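BH2092 protein (Bacillus halodurans, PDB 3NHV) is of unknown function but has a rhodanese-like domain, a fold found in sulfurtransferases. Local coordinates at residues Met11-Leu14 with Ser15-Asp19. Residues are numbered along the deposited sequence; the frame is centred on the assembly and turned at random.
Sequences MKKL and SYETD
Ser-15, next to Leu-14 where the helix gives way to a turn, satisfies two carbonyls of the preceding residues. Its backbone N donates to Met-11 O at 3.2 Å, a regular helical bond, and more weakly to Lys-12 O. That second carbonyl is gripped more firmly by the hydroxyl, Ser-15 OG lying 2.6 Å from Lys-12 O; a chi1 of 74° tucks OG back against the helix end. Tyr-16 N then takes Lys-13 O (3.3 Å), and Glu-17 N reaches Leu-14 O at 3.1 Å, closing a type I beta turn from Leu-14 to Glu-17. Both of these donors stand above the carbonyl plane, although the second bond is nearly straight (167°).

Beside the turn, the side chains of Lys-12 and Tyr-16 run the same way. Bends at chi3 and chi4 of the lysine bring NZ to the rim of the ring, roughly level with it, where it donates to Tyr-16 OH at 2.7 Å; Glu-5 of the third subunit gives the ammonium a salt bridge as well. A phenylalanine in place of Tyr-16 would probably leave Lys-12 NZ without its hydroxyl acceptor. Glu-17 OE2 has its stronger partner in Asn-85 of the second subunit, whose ND2 donates to it, while Lys-13 NZ adds a weak salt bridge to the same oxygen at 3.3 Å.

The turn thus carries the chain from helix 3-14 into strand 17-19, outermost in the sheet of this chain, which lies parallel to strand 100-105 and is joined to it by backbone bonds of Tyr-16 and Thr-18 to Glu-103 and of Thr-18 to Ile-105, before Asp-19 caps helix 20-28 by accepting from Asp-22 N.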
loop_
_atom_site.group_PDB
_atom_site.type_symbol
_atom_site.label_atom_id
_atom_site.label_comp_id
_atom_site.label_asym_id
_atom_site.label_seq_id
_atom_site.Cartn_x
_atom_site.Cartn_y
_atom_site.Cartn_z
HETATM N N MSE B 11 14.133 -1.835 -8.489
HETATM C CA MSE B 11 15.056 -2.652 -7.727
HETATM C C MSE B 11 15.261 -2.064 -6.328
HETATM O O MSE B 11 15.338 -2.804 -5.347
HETATM C CB MSE B 11 16.392 -2.766 -8.465
HETATM C CG MSE B 11 16.347 -3.646 -9.711
HETATM SE SE MSE B 11 15.759 -5.464 -9.315
HETATM C CE MSE B 11 17.409 -6.182 -8.589
ATOM N N LYS B 12 15.341 -0.739 -6.229
ATOM C CA LYS B 12 15.521 -0.101 -4.924
ATOM C C LYS B 12 14.294 -0.247 -4.040
ATOM O O LYS B 12 14.406 -0.418 -2.822
ATOM C CB LYS B 12 15.847 1.388 -5.065
ATOM C CG LYS B 12 17.341 1.695 -5.104
ATOM C CD LYS B 12 17.617 3.175 -4.831
ATOM C CE LYS B 12 17.193 3.598 -3.415
ATOM N NZ LYS B 12 17.942 2.901 -2.310
ATOM N N LYS B 13 13.117 -0.169 -4.646
ATOM C CA LYS B 13 11.886 -0.300 -3.878
ATOM C C LYS B 13 11.868 -1.669 -3.188
ATOM O O LYS B 13 11.561 -1.772 -2.001
ATOM C CB LYS B 13 10.683 -0.118 -4.812
ATOM C CG LYS B 13 9.313 -0.153 -4.147
ATOM C CD LYS B 13 8.235 0.302 -5.135
ATOM C CE LYS B 13 6.838 0.181 -4.547
ATOM N NZ LYS B 13 6.488 -1.230 -4.216
ATOM N N LEU B 14 12.225 -2.714 -3.932
ATOM C CA LEU B 14 12.251 -4.077 -3.393
ATOM C C LEU B 14 13.309 -4.270 -2.299
ATOM O O LEU B 14 13.117 -5.066 -1.377
ATOM C CB LEU B 14 12.509 -5.078 -4.527
ATOM C CG LEU B 14 11.441 -5.198 -5.621
ATOM C CD1 LEU B 14 12.056 -5.858 -6.831
ATOM C CD2 LEU B 14 10.232 -5.984 -5.109
ATOM N N SER B 15 14.419 -3.539 -2.409
ATOM C CA SER B 15 15.507 -3.634 -1.445
ATOM C C SER B 15 15.116 -3.153 -0.043
ATOM O O SER B 15 15.863 -3.355 0.913
ATOM C CB SER B 15 16.728 -2.839 -1.935
ATOM O OG SER B 15 16.533 -1.432 -1.818
ATOM N N TYR B 16 13.956 -2.515 0.085
ATOM C CA TYR B 16 13.509 -2.029 1.393
ATOM C C TYR B 16 12.265 -2.751 1.889
ATOM O O TYR B 16 11.673 -2.354 2.893
ATOM C CB TYR B 16 13.224 -0.516 1.340
ATOM C CG TYR B 16 14.451 0.336 1.099
ATOM C CD1 TYR B 16 15.523 0.314 1.997
ATOM C CD2 TYR B 16 14.557 1.144 -0.034
ATOM C CE1 TYR B 16 16.670 1.069 1.771
ATOM C CE2 TYR B 16 15.702 1.907 -0.269
ATOM C CZ TYR B 16 16.755 1.860 0.639
ATOM O OH TYR B 16 17.902 2.592 0.411
ATOM N N GLU B 17 11.862 -3.812 1.200
ATOM C CA GLU B 17 10.659 -4.518 1.619
ATOM C C GLU B 17 10.606 -5.991 1.240
ATOM O O GLU B 17 11.489 -6.518 0.565
ATOM C CB GLU B 17 9.419 -3.798 1.064
ATOM C CG GLU B 17 9.424 -3.613 -0.450
ATOM C CD GLU B 17 8.242 -2.786 -0.973
ATOM O OE1 GLU B 17 8.025 -1.654 -0.478
ATOM O OE2 GLU B 17 7.540 -3.266 -1.897
ATOM N N THR B 18 9.561 -6.651 1.714
ATOM C CA THR B 18 9.346 -8.050 1.431
ATOM C C THR B 18 7.856 -8.282 1.590
ATOM O O THR B 18 7.190 -7.565 2.341
ATOM C CB THR B 18 10.127 -8.949 2.404
ATOM O OG1 THR B 18 9.764 -10.316 2.184
ATOM C CG2 THR B 18 9.821 -8.574 3.841
ATOM N N ASP B 19 7.330 -9.275 0.883
ATOM C CA ASP B 19 5.909 -9.545 0.960
ATOM C C ASP B 19 5.580 -10.856 1.660
ATOM O O ASP B 19 6.469 -11.648 1.963
ATOM C CB ASP B 19 5.279 -9.500 -0.447
ATOM C CG ASP B 19 5.727 -10.649 -1.354
ATOM O OD1 ASP B 19 6.476 -11.547 -0.900
ATOM O OD2 ASP B 19 5.307 -10.646 -2.535
#